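PDB 4YHC: sterol regulatory element-binding protein cleavage-activating protein from Schizosaccharomyces pombe, which acts as an escort protein required for processing of sre1 at low sterol and low oxygen, this chain being its WD40 domain. Local coordinates for residues D5-S10 against K425-Y430; G366-S371 against V409-M414; S432-D437 against G454-L459. The protein carries 9 engineered substitutions. All coordinates share one frame; numbering follows the deposited sequence.

Interaction 1: D5-S10 against K425-Y430; sequences DHDELS and KSLKMY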
loop_
_atom_site.group_PDB
_atom_site.type_symbol
_atom_site.label_atom_id
_atom_site.label_comp_id
_atom_site.label_asym_id
_atom_site.label_seq_id
_atom_site.Cartn_x
_atom_site.Cartn_y
_atom_site.Cartn_z
ATOM N N ASP A 5 -16.633 2.189 -26.928
ATOM C CA ASP A 5 -16.699 3.140 -28.079
ATOM C C ASP A 5 -16.714 4.557 -27.574
ATOM O O ASP A 5 -15.901 5.395 -28.029
ATOM C CB ASP A 5 -17.917 2.908 -28.930
ATOM C CG ASP A 5 -17.811 1.652 -29.755
ATOM O OD1 ASP A 5 -16.739 0.937 -29.717
ATOM O OD2 ASP A 5 -18.839 1.392 -30.418
ATOM N N HIS A 6 -17.577 4.820 -26.603
ATOM C CA HIS A 6 -17.521 6.114 -25.871
ATOM C C HIS A 6 -18.119 5.986 -24.502
ATOM O O HIS A 6 -18.952 5.123 -24.252
ATOM C CB HIS A 6 -18.302 7.224 -26.634
ATOM C CG HIS A 6 -19.792 6.995 -26.701
ATOM N ND1 HIS A 6 -20.396 6.289 -27.722
ATOM C CD2 HIS A 6 -20.792 7.343 -25.856
ATOM C CE1 HIS A 6 -21.702 6.233 -27.515
ATOM N NE2 HIS A 6 -21.970 6.892 -26.414
ATOM N N ASP A 7 -17.730 6.909 -23.646
ATOM C CA ASP A 7 -18.282 7.067 -22.320
ATOM C C ASP A 7 -19.143 8.308 -22.266
ATOM O O ASP A 7 -18.811 9.328 -22.887
ATOM C CB ASP A 7 -17.148 7.228 -21.323
ATOM C CG ASP A 7 -16.341 5.947 -21.129
ATOM O OD1 ASP A 7 -16.726 4.888 -21.665
ATOM O OD2 ASP A 7 -15.360 5.969 -20.343
ATOM N N GLU A 8 -20.234 8.241 -21.525
ATOM C CA GLU A 8 -21.065 9.400 -21.274
ATOM C C GLU A 8 -21.181 9.732 -19.792
ATOM O O GLU A 8 -21.340 8.831 -18.979
ATOM C CB GLU A 8 -22.462 9.103 -21.884
ATOM C CG GLU A 8 -23.580 10.040 -21.437
ATOM C CD GLU A 8 -24.975 9.481 -21.730
ATOM O OE1 GLU A 8 -25.836 9.631 -20.834
ATOM O OE2 GLU A 8 -25.204 8.903 -22.829
ATOM N N LEU A 9 -21.025 11.021 -19.437
ATOM C CA LEU A 9 -21.175 11.546 -18.064
ATOM C C LEU A 9 -21.991 12.836 -18.117
ATOM O O LEU A 9 -22.061 13.471 -19.169
ATOM C CB LEU A 9 -19.817 11.946 -17.497
ATOM C CG LEU A 9 -18.848 10.776 -17.305
ATOM C CD1 LEU A 9 -18.065 10.465 -18.550
ATOM C CD2 LEU A 9 -17.830 11.105 -16.259
ATOM N N SER A 10 -22.582 13.222 -16.992
ATOM C CA SER A 10 -23.150 14.530 -16.873
ATOM C C SER A 10 -22.060 15.593 -16.838
ATOM O O SER A 10 -21.046 15.405 -16.204
ATOM C CB SER A 10 -24.013 14.621 -15.622
ATOM O OG SER A 10 -25.095 13.750 -15.819
ATOM N N LYS A 425 -20.837 10.013 -9.531
ATOM C CA LYS A 425 -21.003 10.310 -10.922
ATOM C C LYS A 425 -21.432 9.002 -11.576
ATOM O O LYS A 425 -20.935 7.898 -11.251
ATOM C CB LYS A 425 -19.711 10.847 -11.587
ATOM C CG LYS A 425 -19.249 12.210 -11.075
ATOM C CD LYS A 425 -18.193 12.861 -11.933
ATOM C CE LYS A 425 -17.945 14.315 -11.455
ATOM N NZ LYS A 425 -16.935 14.979 -12.301
ATOM N N SER A 426 -22.408 9.133 -12.456
ATOM C CA SER A 426 -22.890 8.038 -13.287
ATOM C C SER A 426 -22.047 7.997 -14.584
ATOM O O SER A 426 -21.814 9.035 -15.226
ATOM C CB SER A 426 -24.403 8.299 -13.540
ATOM O OG SER A 426 -24.998 7.233 -14.228
ATOM N N LEU A 427 -21.563 6.825 -14.957
ATOM C CA LEU A 427 -20.641 6.696 -16.077
ATOM C C LEU A 427 -21.229 5.648 -16.970
ATOM O O LEU A 427 -21.270 4.451 -16.602
ATOM C CB LEU A 427 -19.266 6.253 -15.605
ATOM C CG LEU A 427 -18.187 6.207 -16.680
ATOM C CD1 LEU A 427 -16.814 5.889 -16.065
ATOM C CD2 LEU A 427 -18.451 5.174 -17.708
ATOM N N LYS A 428 -21.704 6.059 -18.147
ATOM C CA LYS A 428 -22.262 5.093 -19.097
ATOM C C LYS A 428 -21.244 4.757 -20.162
ATOM O O LYS A 428 -20.727 5.660 -20.809
ATOM C CB LYS A 428 -23.519 5.652 -19.761
ATOM C CG LYS A 428 -24.079 4.703 -20.780
ATOM C CD LYS A 428 -25.148 5.343 -21.677
ATOM C CE LYS A 428 -26.563 5.300 -21.103
ATOM N NZ LYS A 428 -27.607 5.155 -22.194
ATOM N N MET A 429 -20.986 3.474 -20.368
ATOM C CA MET A 429 -19.994 2.999 -21.333
ATOM C C MET A 429 -20.724 2.280 -22.476
ATOM O O MET A 429 -21.381 1.220 -22.259
ATOM C CB MET A 429 -19.014 1.993 -20.694
ATOM C CG MET A 429 -18.158 2.550 -19.534
ATOM S SD MET A 429 -16.951 1.295 -18.985
ATOM C CE MET A 429 -16.126 2.105 -17.638
ATOM N N TYR A 430 -20.621 2.870 -23.662
ATOM C CA TYR A 430 -21.314 2.354 -24.844
ATOM C C TYR A 430 -20.409 1.383 -25.542
ATOM O O TYR A 430 -19.302 1.713 -25.867
ATOM C CB TYR A 430 -21.676 3.493 -25.798
ATOM C CG TYR A 430 -22.502 2.964 -26.913
ATOM C CD1 TYR A 430 -23.844 2.694 -26.719
ATOM C CD2 TYR A 430 -21.935 2.641 -28.126
ATOM C CE1 TYR A 430 -24.619 2.181 -27.735
ATOM C CE2 TYR A 430 -22.700 2.125 -29.164
ATOM C CZ TYR A 430 -24.044 1.902 -28.958
ATOM O OH TYR A 430 -24.815 1.380 -29.958
HETATM O O HOH W 1 -27.891 8.488 -22.837
HETATM O O HOH W 2 -22.209 11.692 -14.699
#

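Interaction 2: G366-S371 against V409-M414; sequences GMRRKS and VWEVWM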
loop_
_atom_site.group_PDB
_atom_site.type_symbol
_atom_site.label_atom_id
_atom_site.label_comp_id
_atom_site.label_asym_id
_atom_site.label_seq_id
_atom_site.Cartn_x
_atom_site.Cartn_y
_atom_site.Cartn_z
ATOM N N GLY A 366 -14.675 4.660 -4.933
ATOM C CA GLY A 366 -15.222 3.403 -5.311
ATOM C C GLY A 366 -15.873 3.374 -6.652
ATOM O O GLY A 366 -16.198 4.425 -7.189
ATOM N N MET A 367 -16.116 2.146 -7.180
ATOM C CA MET A 367 -16.815 1.951 -8.430
ATOM C C MET A 367 -17.741 0.720 -8.332
ATOM O O MET A 367 -17.324 -0.320 -7.815
ATOM C CB MET A 367 -15.825 1.701 -9.565
ATOM C CG MET A 367 -15.014 2.905 -9.979
ATOM S SD MET A 367 -14.156 2.689 -11.567
ATOM C CE MET A 367 -15.517 2.675 -12.730
ATOM N N ARG A 368 -18.939 0.818 -8.883
ATOM C CA ARG A 368 -19.863 -0.365 -9.041
ATOM C C ARG A 368 -20.556 -0.340 -10.384
ATOM O O ARG A 368 -20.906 0.751 -10.871
ATOM C CB ARG A 368 -20.967 -0.431 -7.999
ATOM C CG ARG A 368 -21.568 0.881 -7.605
ATOM C CD ARG A 368 -22.564 0.668 -6.478
ATOM N NE ARG A 368 -23.776 0.084 -6.961
ATOM C CZ ARG A 368 -24.888 0.764 -7.209
ATOM N NH1 ARG A 368 -24.977 2.082 -6.989
ATOM N NH2 ARG A 368 -25.929 0.105 -7.671
ATOM N N ARG A 369 -20.709 -1.512 -10.984
ATOM C CA ARG A 369 -21.467 -1.609 -12.219
ATOM C C ARG A 369 -22.942 -1.693 -11.807
ATOM O O ARG A 369 -23.294 -2.647 -11.210
ATOM C CB ARG A 369 -21.022 -2.804 -13.084
ATOM C CG ARG A 369 -21.669 -2.767 -14.490
ATOM C CD ARG A 369 -21.696 -4.066 -15.246
ATOM N NE ARG A 369 -20.520 -4.820 -14.976
ATOM C CZ ARG A 369 -20.464 -5.832 -14.140
ATOM N NH1 ARG A 369 -21.560 -6.255 -13.516
ATOM N NH2 ARG A 369 -19.301 -6.425 -13.930
ATOM N N LYS A 370 -23.751 -0.658 -12.068
ATOM C CA LYS A 370 -25.206 -0.669 -11.844
ATOM C C LYS A 370 -25.977 -1.556 -12.808
ATOM O O LYS A 370 -26.892 -2.218 -12.397
ATOM C CB LYS A 370 -25.804 0.713 -11.990
ATOM C CG LYS A 370 -25.458 1.634 -10.844
ATOM C CD LYS A 370 -26.323 2.887 -10.866
ATOM C CE LYS A 370 -25.708 3.991 -11.676
ATOM N NZ LYS A 370 -26.592 5.154 -11.563
ATOM N N SER A 371 -25.604 -1.573 -14.085
ATOM C CA SER A 371 -26.413 -2.257 -15.096
ATOM C C SER A 371 -25.679 -2.464 -16.406
ATOM O O SER A 371 -24.692 -1.788 -16.716
ATOM C CB SER A 371 -27.675 -1.455 -15.403
ATOM O OG SER A 371 -27.337 -0.280 -16.153
ATOM N N VAL A 409 -23.781 0.870 -17.223
ATOM C CA VAL A 409 -23.823 2.057 -16.453
ATOM C C VAL A 409 -23.024 1.744 -15.198
ATOM O O VAL A 409 -23.321 0.725 -14.529
ATOM C CB VAL A 409 -25.229 2.449 -16.022
ATOM C CG1 VAL A 409 -25.162 3.717 -15.235
ATOM C CG2 VAL A 409 -26.133 2.695 -17.253
ATOM N N TRP A 410 -22.055 2.604 -14.888
ATOM C CA TRP A 410 -21.241 2.497 -13.625
ATOM C C TRP A 410 -21.507 3.668 -12.729
ATOM O O TRP A 410 -21.929 4.781 -13.201
ATOM C CB TRP A 410 -19.773 2.430 -13.977
ATOM C CG TRP A 410 -19.376 1.232 -14.738
ATOM C CD1 TRP A 410 -19.586 0.991 -16.052
ATOM C CD2 TRP A 410 -18.653 0.093 -14.227
ATOM N NE1 TRP A 410 -19.084 -0.272 -16.391
ATOM C CE2 TRP A 410 -18.443 -0.796 -15.301
ATOM C CE3 TRP A 410 -18.118 -0.228 -12.974
ATOM C CZ2 TRP A 410 -17.806 -2.015 -15.149
ATOM C CZ3 TRP A 410 -17.414 -1.449 -12.823
ATOM C CH2 TRP A 410 -17.293 -2.332 -13.907
ATOM N N GLU A 411 -21.363 3.467 -11.425
ATOM C CA GLU A 411 -21.380 4.552 -10.503
ATOM C C GLU A 411 -19.916 4.662 -9.984
ATOM O O GLU A 411 -19.309 3.658 -9.589
ATOM C CB GLU A 411 -22.368 4.355 -9.370
ATOM C CG GLU A 411 -22.300 5.493 -8.351
ATOM C CD GLU A 411 -22.845 5.154 -6.978
ATOM O OE1 GLU A 411 -22.993 3.952 -6.634
ATOM O OE2 GLU A 411 -23.086 6.115 -6.202
ATOM N N VAL A 412 -19.341 5.842 -10.154
ATOM C CA VAL A 412 -18.031 6.230 -9.584
ATOM C C VAL A 412 -18.262 7.148 -8.439
ATOM O O VAL A 412 -18.971 8.170 -8.565
ATOM C CB VAL A 412 -17.190 6.955 -10.603
ATOM C CG1 VAL A 412 -15.739 7.004 -10.159
ATOM C CG2 VAL A 412 -17.317 6.246 -11.910
ATOM N N TRP A 413 -17.712 6.841 -7.277
ATOM C CA TRP A 413 -18.032 7.685 -6.148
ATOM C C TRP A 413 -16.845 7.987 -5.262
ATOM O O TRP A 413 -15.828 7.296 -5.294
ATOM C CB TRP A 413 -19.173 7.074 -5.303
ATOM C CG TRP A 413 -18.932 5.646 -4.824
ATOM C CD1 TRP A 413 -19.335 4.542 -5.385
ATOM C CD2 TRP A 413 -18.238 5.267 -3.624
ATOM N NE1 TRP A 413 -18.927 3.440 -4.639
ATOM C CE2 TRP A 413 -18.267 3.875 -3.541
ATOM C CE3 TRP A 413 -17.615 5.971 -2.629
ATOM C CZ2 TRP A 413 -17.640 3.156 -2.487
ATOM C CZ3 TRP A 413 -16.977 5.277 -1.612
ATOM C CH2 TRP A 413 -17.031 3.868 -1.539
ATOM N N MET A 414 -17.016 9.007 -4.425
ATOM C CA MET A 414 -16.009 9.359 -3.456
ATOM C C MET A 414 -16.622 9.759 -2.180
ATOM O O MET A 414 -17.747 10.215 -2.148
ATOM C CB MET A 414 -15.160 10.502 -3.990
ATOM C CG MET A 414 -15.915 11.777 -4.375
ATOM S SD MET A 414 -14.843 13.307 -4.452
ATOM C CE MET A 414 -14.164 13.458 -2.820
#

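Interaction 3: S432-D437 against G454-L459; sequences SLIIAD and GNYVAL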
loop_
_atom_site.group_PDB
_atom_site.type_symbol
_atom_site.label_atom_id
_atom_site.label_comp_id
_atom_site.label_asym_id
_atom_site.label_seq_id
_atom_site.Cartn_x
_atom_site.Cartn_y
_atom_site.Cartn_z
ATOM N N SER A 432 -19.006 -1.266 -24.085
ATOM C CA SER A 432 -17.938 -1.566 -23.129
ATOM C C SER A 432 -17.189 -2.856 -23.461
ATOM O O SER A 432 -17.780 -3.878 -23.734
ATOM C CB SER A 432 -18.495 -1.662 -21.715
ATOM O OG SER A 432 -17.460 -2.021 -20.788
ATOM N N LEU A 433 -15.871 -2.823 -23.381
ATOM C CA LEU A 433 -15.093 -4.063 -23.389
ATOM C C LEU A 433 -14.774 -4.629 -21.973
ATOM O O LEU A 433 -13.902 -5.471 -21.810
ATOM C CB LEU A 433 -13.804 -3.795 -24.134
ATOM C CG LEU A 433 -13.902 -3.871 -25.655
ATOM C CD1 LEU A 433 -15.236 -3.414 -26.224
ATOM C CD2 LEU A 433 -12.746 -3.109 -26.251
ATOM N N ILE A 434 -15.454 -4.175 -20.946
ATOM C CA ILE A 434 -15.159 -4.656 -19.603
ATOM C C ILE A 434 -16.152 -5.711 -19.186
ATOM O O ILE A 434 -17.304 -5.438 -19.055
ATOM C CB ILE A 434 -15.141 -3.499 -18.597
ATOM C CG1 ILE A 434 -13.985 -2.555 -18.962
ATOM C CG2 ILE A 434 -14.882 -4.010 -17.183
ATOM C CD1 ILE A 434 -14.198 -1.130 -18.502
ATOM N N ILE A 435 -15.703 -6.932 -18.922
ATOM C CA ILE A 435 -16.671 -7.956 -18.412
ATOM C C ILE A 435 -16.443 -8.353 -16.931
ATOM O O ILE A 435 -17.277 -9.003 -16.316
ATOM C CB ILE A 435 -16.819 -9.180 -19.350
ATOM C CG1 ILE A 435 -15.458 -9.708 -19.813
ATOM C CG2 ILE A 435 -17.698 -8.791 -20.542
ATOM C CD1 ILE A 435 -14.742 -8.860 -20.855
ATOM N N ALA A 436 -15.384 -7.847 -16.326
ATOM C CA ALA A 436 -15.072 -8.193 -14.963
ATOM C C ALA A 436 -15.783 -7.291 -13.949
ATOM O O ALA A 436 -16.187 -6.154 -14.229
ATOM C CB ALA A 436 -13.562 -8.150 -14.756
ATOM N N ASP A 437 -15.924 -7.798 -12.744
ATOM C CA ASP A 437 -16.238 -6.956 -11.609
ATOM C C ASP A 437 -14.946 -6.150 -11.296
ATOM O O ASP A 437 -13.878 -6.626 -11.538
ATOM C CB ASP A 437 -16.643 -7.838 -10.442
ATOM C CG ASP A 437 -18.036 -8.436 -10.619
ATOM O OD1 ASP A 437 -18.804 -8.010 -11.536
ATOM O OD2 ASP A 437 -18.371 -9.299 -9.799
ATOM N N GLY A 454 -11.177 -5.264 -15.148
ATOM C CA GLY A 454 -10.713 -6.293 -16.098
ATOM C C GLY A 454 -9.283 -6.192 -16.570
ATOM O O GLY A 454 -8.348 -6.406 -15.797
ATOM N N ASN A 455 -9.082 -5.843 -17.832
ATOM C CA ASN A 455 -7.740 -5.669 -18.325
ATOM C C ASN A 455 -7.333 -4.224 -18.453
ATOM O O ASN A 455 -6.311 -3.948 -19.002
ATOM C CB ASN A 455 -7.552 -6.401 -19.643
ATOM C CG ASN A 455 -8.570 -6.022 -20.655
ATOM O OD1 ASN A 455 -9.746 -5.870 -20.326
ATOM N ND2 ASN A 455 -8.126 -5.784 -21.877
ATOM N N TYR A 456 -8.130 -3.313 -17.900
ATOM C CA TYR A 456 -7.826 -1.898 -17.896
ATOM C C TYR A 456 -7.616 -1.442 -16.471
ATOM O O TYR A 456 -8.035 -2.125 -15.552
ATOM C CB TYR A 456 -9.006 -1.119 -18.461
ATOM C CG TYR A 456 -9.292 -1.493 -19.914
ATOM C CD1 TYR A 456 -10.165 -2.544 -20.220
ATOM C CD2 TYR A 456 -8.698 -0.793 -20.983
ATOM C CE1 TYR A 456 -10.428 -2.917 -21.550
ATOM C CE2 TYR A 456 -8.995 -1.142 -22.335
ATOM C CZ TYR A 456 -9.853 -2.225 -22.604
ATOM O OH TYR A 456 -10.202 -2.664 -23.887
ATOM N N VAL A 457 -7.035 -0.261 -16.318
ATOM C CA VAL A 457 -7.066 0.437 -15.064
ATOM C C VAL A 457 -7.628 1.870 -15.164
ATOM O O VAL A 457 -7.287 2.598 -16.078
ATOM C CB VAL A 457 -5.767 0.275 -14.186
ATOM C CG1 VAL A 457 -4.617 -0.505 -14.827
ATOM C CG2 VAL A 457 -5.404 1.486 -13.372
ATOM N N ALA A 458 -8.458 2.197 -14.186
ATOM C CA ALA A 458 -9.012 3.518 -14.039
ATOM C C ALA A 458 -8.334 4.162 -12.879
ATOM O O ALA A 458 -8.250 3.553 -11.821
ATOM C CB ALA A 458 -10.504 3.482 -13.703
ATOM N N LEU A 459 -7.994 5.416 -13.076
ATOM C CA LEU A 459 -7.562 6.321 -12.037
ATOM C C LEU A 459 -8.735 7.198 -11.666
ATOM O O LEU A 459 -9.413 7.787 -12.559
ATOM C CB LEU A 459 -6.420 7.163 -12.584
ATOM C CG LEU A 459 -4.964 6.744 -12.410
ATOM C CD1 LEU A 459 -4.689 5.302 -12.121
ATOM C CD2 LEU A 459 -4.062 7.288 -13.529
HETATM O O HOH W 3 -11.372 -6.312 -12.560
#

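Interaction 1: D5-S10 against K425-Y430
H6 and Y430, a hydrogen-bonded pair on one face of an antiparallel sheet, bring their rings together through contrasting first torsions: H6 CG sits between its backbone N and carbonyl carbon (chi1 67°), while Y430 swings CG opposite its backbone N (chi1 -174°). The sheet is a WD40 propeller blade, and strand 6-8, from the very start of the chain, adds an outermost strand beside strand 421-432. H6 lies with one face over the tyrosine methylene, a CH-pi contact in which Y430 CB sits 3.5 Å from the imidazole centroid and only 3.2 Å from H6 CE1. The two ring planes are nearly parallel, 13° apart, but slid so far that they barely overlap.

Backbone bonds hold the strands in step. Y430 N donates to H6 O and D5 N to Y430 O, and the E8-K428 pair is bonded both ways, E8 N reaching K428 O at 2.7 Å. On the face shared by H6 and Y430, the E8 and K428 side chains run alongside each other. The lysine bends at chi3 and chi4 and leaves K428 NZ 4.5 Å from E8 OE2, too far for a salt bridge; a water that donates to the carboxylate accepts a weak bond from the amine. On the other face D7 lies beside M429, its OD1 3.5 Å from M429 CG. W3 and S4 hold the D7 carboxylate by hydrogen bonds, and M429 packs on W410 of strand 406-416. Past the last bridge a second water joins the chains, accepting from S10 N at 2.8 Å and donating to S426 O at 2.7 Å.

Interaction 2: G366-S371 against V409-M414
R369 lays its CB squarely over the indole of W410, 3.6 Å from the centroid of the six-membered ring and almost on the ring normal. This CH-pi contact belongs to an antiparallel pair inside a WD40 propeller blade, where strand 363-374 lies against strand 406-416 of the predicted fifth repeat. Beyond CB the R369 chain bends at chi3, and its guanidinium ends in a salt bridge with D437. W410 NE1 is held by Q408. M367 points to the same side of the sheet as W410 and curls its methyl back at chi3, placing M367 CE 3.9 Å from W410 CE3 and close to V412 too.

On the other face, W413 takes the cramped chi1 of 55°, which folds its indole back across the neighbouring strand and over G366. The CA of G366 sits 3.8 Å from the centroid of the W413 five-membered ring; with no side chain, the glycine leaves room for the indole, whose NE1 bonds S353. R368 also starts from a tight rotamer, chi1 38°, which carries its guanidinium toward E411. There R368 NH1 meets E411 OE1 at 2.7 Å in a salt bridge, the oxygen near the guanidinium plane but approached from above the carboxylate plane, the two groups standing 88° apart. K370 CG lies over one face of the R368 guanidinium.

K370 and S371 both oppose V409, forming a classic beta bulge: V409 O receives S371 N at 3.3 Å and, weakly, K370 N. The K370 side chain bends at chi3 back over V409, bringing its CE within 3.6 Å of V409 CG1.

Interaction 3: S432-D437 against G454-L459
The loop joining two blades of the WD40 propeller packs here against the turn that leads into strand 456-462, with L433, I434 and A436 meeting G454 and Y456. That strand belongs to the blade completed by the N-terminal strand 20-24, the Velcro-type ring closure familiar from beta-propellers. An ST turn starts the loop: S432 OG accepts from I434 N at 2.9 Å, with an N-H...O angle of 162°, and folds the chain as it leaves strand 421-432. Q408 steadies the same bend, binding S432 OG and I434 O through its side-chain amide.

Y456 is the centre of the apolar part. With CG set opposite the carbonyl carbon (chi1 -62°), its ring reaches toward the loop and slants past two side chains. L433 meets the hydroxyl end, its CD2 3.5 Å from Y456 OH and its CB 4.3 Å from Y456 CE1, while the L433 carbonyl oxygen lies at the ring edge, near the plane. Farther down the ring, I434 CG1 approaches Y456 CD1 at 4.0 Å. The same isoleucine also packs on W3 and on L453, so it is enclosed between the N-terminal segment and the next blade. The H28 ring meets the Y456 ring with the planes about halfway between parallel and perpendicular, and neighbouring N455 donates from ND2 to H29 O, tying this turn to the chain just after strand 20-24.

At the other end A436 touches the turn with its methyl, A436 CB lying 3.7 Å from G454 CA. G454 has a positive phi of 64°, a backbone shape that favours glycine. No direct backbone bond joins the two segments; instead one water bridges them, 2.8 Å from G454 N and 2.7 Å from D437 O.

From the N terminus, interaction 1 comes first: residues 5-10 pair with 425-430 and close a loop spanning nearly the whole propeller. Interaction 2 nests inside it, joining 366-371 to 409-414 across a 37-residue connection, most of it (377-404) unmodelled. Both lie in one blade sheet, where strands 421-432 and 406-416 are neighbours; L427 O and W410 N, 2.6 Å apart, are probably hydrogen-bonded. Interaction 3 follows both in series, where the loop after strand 421-432 leads into the blade completed by strand 20-24. It stays coupled to the others: I434 CD1 packs on M429 SD of interaction 1, and the R369-D437 ion pair joins it to interaction 2.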